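Local coordinates for 3-oxoacyl-[acyl-carrier-protein] synthase 2 (Rickettsia rickettsii, PDB 4JGA) that probably catalyses the condensation of malonyl-ACP with a growing acyl chain in fatty acid elongation, as a thiolase-fold beta-ketoacyl-ACP synthase of the FabF type, at residues 320-325 / 383-388; 371-376 / 427-432. All coordinates share one frame; numbering follows the deposited sequence.

Contact 1 (320-325 / 383-388); sequences IDYINA and QIAPPT. With K (potassium ion), chain C; NA (sodium ion), chain E.
Tyr322 carries this contact almost alone, its phenol ring lying against Ala385 and Pro386. Ala385 puts its methyl group by the CD1 side of the ring, with CB 3.8 Å from Tyr322 CD1, while its CA sits over one ring face. Further out, Pro386 crosses the phenol end at a slant: its CD lies 3.7 Å from Tyr322 CZ, and its CG comes to 3.4 Å from Tyr322 OH. With CG anti to the backbone N (chi1 167°), the tyrosine sends its ring along its own strand toward Asn324, whose ND2 gives a hydrogen bond to Tyr322 OH (3.0 Å), the hydroxyl oxygen lying 25° out of the Asn324 amide plane. Ser355 OG also bonds that hydroxyl, so two partners fix the buried phenol end.

Away from this close fit the segments diverge, and no hydrogen bond joins them. At the end toward Gln383, which is partly exposed, Asp321 takes no part in the packing; its OD1 binds a sodium ion at 2.6 Å, and its OD2 pairs with Lys411.

The contact joins the segment following helix 368-382 to the central mixed sheet of the thiolase-type fold. There strand 322-324 runs between 353-355 and 414-421, with helix 331-345 packed on Ile323; Pro386, just after strand 384-385, also touches Ile40 of helix 33-41.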
# COMPACT_ATOMS: atom_id res chain seq x y z
N ILE A 320 11.29 -17.65 22.52
CA ILE A 320 11.67 -16.27 22.22
C ILE A 320 12.73 -15.83 23.23
O ILE A 320 12.58 -16.08 24.43
CB ILE A 320 10.46 -15.33 22.31
CG1 ILE A 320 9.45 -15.67 21.21
CG2 ILE A 320 10.87 -13.88 22.21
CD1 ILE A 320 9.98 -15.48 19.81
N ASP A 321 13.79 -15.17 22.77
CA ASP A 321 14.81 -14.60 23.70
C ASP A 321 14.71 -13.09 23.88
O ASP A 321 14.98 -12.55 24.96
CB ASP A 321 16.19 -14.96 23.19
CG ASP A 321 16.43 -16.45 23.17
OD1 ASP A 321 16.16 -17.12 24.20
OD2 ASP A 321 16.89 -16.95 22.11
N TYR A 322 14.31 -12.41 22.80
CA TYR A 322 14.27 -10.95 22.80
C TYR A 322 13.08 -10.49 21.96
O TYR A 322 12.78 -11.11 20.93
CB TYR A 322 15.59 -10.33 22.29
CG TYR A 322 15.48 -8.86 21.97
CD1 TYR A 322 15.33 -7.92 22.98
CD2 TYR A 322 15.50 -8.40 20.65
CE1 TYR A 322 15.21 -6.58 22.70
CE2 TYR A 322 15.39 -7.04 20.37
CZ TYR A 322 15.24 -6.14 21.40
OH TYR A 322 15.09 -4.78 21.15
N ILE A 323 12.43 -9.43 22.44
CA ILE A 323 11.29 -8.81 21.80
C ILE A 323 11.62 -7.34 21.55
O ILE A 323 11.96 -6.60 22.47
CB ILE A 323 10.03 -8.87 22.68
CG1 ILE A 323 9.70 -10.32 23.01
CG2 ILE A 323 8.85 -8.14 22.00
CD1 ILE A 323 8.61 -10.46 24.04
N ASN A 324 11.56 -6.95 20.28
CA ASN A 324 11.65 -5.56 19.92
C ASN A 324 10.23 -5.05 19.84
O ASN A 324 9.48 -5.37 18.89
CB ASN A 324 12.42 -5.35 18.61
CG ASN A 324 12.68 -3.87 18.35
OD1 ASN A 324 11.82 -3.17 17.78
ND2 ASN A 324 13.86 -3.36 18.79
N ALA A 325 9.85 -4.30 20.86
CA ALA A 325 8.50 -3.85 21.05
C ALA A 325 8.13 -2.77 20.00
O ALA A 325 9.01 -2.22 19.33
CB ALA A 325 8.37 -3.29 22.45
N GLN A 383 24.43 -10.79 19.50
CA GLN A 383 24.06 -11.35 20.81
C GLN A 383 23.98 -10.23 21.84
O GLN A 383 24.58 -10.25 22.92
CB GLN A 383 25.04 -12.44 21.24
CG GLN A 383 25.07 -13.63 20.29
CD GLN A 383 23.76 -14.41 20.30
OE1 GLN A 383 23.46 -15.11 21.27
NE2 GLN A 383 22.98 -14.27 19.24
N ILE A 384 23.18 -9.23 21.49
CA ILE A 384 22.97 -8.11 22.35
C ILE A 384 21.60 -7.50 22.11
O ILE A 384 21.15 -7.39 20.98
CB ILE A 384 24.09 -7.06 22.19
CG1 ILE A 384 24.00 -6.01 23.28
CG2 ILE A 384 24.06 -6.39 20.84
CD1 ILE A 384 25.28 -5.21 23.41
N ALA A 385 20.95 -7.14 23.21
CA ALA A 385 19.68 -6.48 23.19
C ALA A 385 19.91 -4.99 23.38
O ALA A 385 20.56 -4.59 24.35
CB ALA A 385 18.81 -7.02 24.33
N PRO A 386 19.38 -4.17 22.48
CA PRO A 386 19.50 -2.73 22.61
C PRO A 386 18.66 -2.20 23.78
O PRO A 386 17.66 -2.82 24.15
CB PRO A 386 19.03 -2.22 21.25
CG PRO A 386 18.13 -3.25 20.75
CD PRO A 386 18.60 -4.56 21.30
N PRO A 387 19.05 -1.05 24.37
CA PRO A 387 18.42 -0.50 25.57
C PRO A 387 17.08 0.23 25.34
O PRO A 387 16.84 0.78 24.26
CB PRO A 387 19.46 0.50 26.07
CG PRO A 387 20.07 1.01 24.81
CD PRO A 387 20.12 -0.17 23.87
N THR A 388 16.22 0.21 26.34
CA THR A 388 15.15 1.18 26.39
C THR A 388 15.72 2.39 27.14
O THR A 388 15.86 2.39 28.37
CB THR A 388 13.91 0.63 27.10
OG1 THR A 388 13.49 -0.59 26.46
CG2 THR A 388 12.81 1.63 27.06
K K C . 9.28 -3.55 16.86
NA NA E . 14.32 -18.39 25.46
O HOH W 1 14.24 -16.51 27.21
O HOH W 2 13.66 -20.21 27.67

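Contact 2 (371-376 / 427-432); sequences VEFIFS and ASLVIK. With K (potassium ion), chain C.
Helix 371-376 runs nearly along strand 427-432, the two axes 9.9 Å apart at their closest and 24° from parallel, and their CA atoms come nearest at Phe373 with Leu429 and at Ser376 with Ile431. The main meeting is a CH-pi contact: Ile431 CD1 stands over one face of the Phe373 ring, 3.7 Å from its centroid and displaced toward the rim. The approach is close, with CD1 only 3.3 Å from Phe373 CE2, and Ile431 CG1 follows at 3.5 Å from the same ring carbon. Phe373 has its CG anti to the backbone N (chi1 178°), which carries the ring from the flank of the helix across to the strand. The Leu429 side chain crosses that of Phe373 at about a right angle, its CD1 methyl 3.7 Å from Phe373 CD2. One turn on, Ser376 adds a lighter touch, CB to Ile431 CD1 at 4.1 Å.

The serine hydroxyl does not reach for the strand. Its OG donates back to Glu372 O at 2.8 Å, and Ser376 N bonds the same oxygen from the opposite face of the carbonyl plane, so the buried hydroxyl spends its hydrogen inside its own helix and Glu372 O takes two bonds. Glu372 itself reaches a potassium ion through OE1 (2.6 Å), while its OE2 forms a salt bridge with Lys358.

Helix 368-382 lies on one face of the mixed sheet of the thiolase-type fold: besides strand 425-432, Phe373 also touches Val280 of 278-287 and Ile20 of 18-26, and Ser376 rests on Val415 and Ser417 of 414-421.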
# COMPACT_ATOMS: atom_id res chain seq x y z
N VAL A 371 12.95 -0.93 10.02
CA VAL A 371 14.10 -0.55 10.81
C VAL A 371 14.25 -1.48 12.03
O VAL A 371 15.34 -1.97 12.35
CB VAL A 371 13.98 0.95 11.22
CG1 VAL A 371 15.02 1.32 12.25
CG2 VAL A 371 14.18 1.85 10.00
N GLU A 372 13.15 -1.72 12.73
CA GLU A 372 13.20 -2.53 13.93
C GLU A 372 13.44 -4.03 13.64
O GLU A 372 14.06 -4.74 14.45
CB GLU A 372 11.93 -2.30 14.73
CG GLU A 372 11.96 -0.95 15.43
CD GLU A 372 10.57 -0.37 15.73
OE1 GLU A 372 9.59 -1.17 15.78
OE2 GLU A 372 10.49 0.88 15.94
N PHE A 373 12.94 -4.49 12.50
CA PHE A 373 13.25 -5.82 12.00
C PHE A 373 14.76 -6.00 11.79
O PHE A 373 15.34 -7.02 12.13
CB PHE A 373 12.50 -6.06 10.69
CG PHE A 373 12.77 -7.40 10.05
CD1 PHE A 373 13.81 -7.56 9.16
CD2 PHE A 373 11.99 -8.51 10.36
CE1 PHE A 373 14.08 -8.78 8.55
CE2 PHE A 373 12.24 -9.74 9.76
CZ PHE A 373 13.29 -9.88 8.85
N ILE A 374 15.39 -4.98 11.21
CA ILE A 374 16.84 -4.96 11.06
C ILE A 374 17.57 -4.99 12.41
O ILE A 374 18.51 -5.81 12.61
CB ILE A 374 17.26 -3.77 10.19
CG1 ILE A 374 16.78 -4.02 8.75
CG2 ILE A 374 18.76 -3.57 10.23
CD1 ILE A 374 16.80 -2.82 7.81
N PHE A 375 17.16 -4.14 13.35
CA PHE A 375 17.74 -4.18 14.70
C PHE A 375 17.62 -5.56 15.32
O PHE A 375 18.54 -6.03 16.00
CB PHE A 375 17.11 -3.13 15.64
CG PHE A 375 17.36 -1.70 15.23
CD1 PHE A 375 18.42 -1.33 14.45
CD2 PHE A 375 16.50 -0.70 15.68
CE1 PHE A 375 18.64 -0.01 14.12
CE2 PHE A 375 16.69 0.64 15.33
CZ PHE A 375 17.77 0.98 14.56
N SER A 376 16.48 -6.22 15.05
CA SER A 376 16.20 -7.56 15.56
C SER A 376 17.19 -8.60 15.02
O SER A 376 17.74 -9.42 15.78
CB SER A 376 14.75 -7.96 15.28
OG SER A 376 13.82 -7.10 15.97
N ALA A 427 1.08 -6.10 13.12
CA ALA A 427 1.95 -7.07 12.50
C ALA A 427 3.07 -7.48 13.47
O ALA A 427 3.66 -6.62 14.15
CB ALA A 427 2.53 -6.50 11.22
N SER A 428 3.32 -8.79 13.54
CA SER A 428 4.44 -9.35 14.31
C SER A 428 5.25 -10.28 13.43
O SER A 428 4.69 -11.06 12.63
CB SER A 428 3.93 -10.11 15.53
OG SER A 428 3.35 -9.22 16.46
N LEU A 429 6.56 -10.19 13.58
CA LEU A 429 7.49 -11.00 12.83
C LEU A 429 8.41 -11.77 13.80
O LEU A 429 8.85 -11.22 14.81
CB LEU A 429 8.32 -10.11 11.92
CG LEU A 429 7.54 -9.49 10.74
CD1 LEU A 429 8.32 -8.31 10.12
CD2 LEU A 429 7.20 -10.56 9.71
N VAL A 430 8.67 -13.03 13.47
CA VAL A 430 9.62 -13.85 14.21
C VAL A 430 10.80 -14.24 13.30
O VAL A 430 10.63 -14.75 12.18
CB VAL A 430 8.98 -15.14 14.78
CG1 VAL A 430 10.04 -16.03 15.45
CG2 VAL A 430 7.89 -14.80 15.75
N ILE A 431 12.00 -14.04 13.84
CA ILE A 431 13.23 -14.34 13.15
C ILE A 431 14.01 -15.29 14.02
O ILE A 431 14.01 -15.18 15.24
CB ILE A 431 14.10 -13.09 13.03
CG1 ILE A 431 13.39 -12.04 12.20
CG2 ILE A 431 15.41 -13.42 12.34
CD1 ILE A 431 14.13 -10.69 12.29
N LYS A 432 14.72 -16.21 13.39
CA LYS A 432 15.60 -17.06 14.13
C LYS A 432 17.00 -17.08 13.55
O LYS A 432 17.19 -16.89 12.37
CB LYS A 432 14.99 -18.46 14.28
CG LYS A 432 15.38 -19.43 13.21
CD LYS A 432 14.93 -20.83 13.50
CE LYS A 432 15.27 -21.70 12.31
NZ LYS A 432 15.19 -23.16 12.58
K K C . 9.28 -3.55 16.86

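Contacts 1 and 2 lie with their centres 10 Å apart, and their segments alternate along the chain: 320-325, 371-376, 383-388, 427-432. Helix 368-382 of contact 2 leads through Gln383 into strand 384-385 of contact 1, and strands 322-324 and 425-432 belong to one mixed sheet, separated there by 414-421. The two meet at the potassium ion, where Asn324 and Ala325 from contact 1 join Glu372 from contact 2, with Ser417 and Asn418 completing the site; Asn324 CB also packs against Ser376 OG. The ion thus bridges the helix and the sheet, and probably helps hold them together, whereas the sodium ion touches only contact 1, through Asp321.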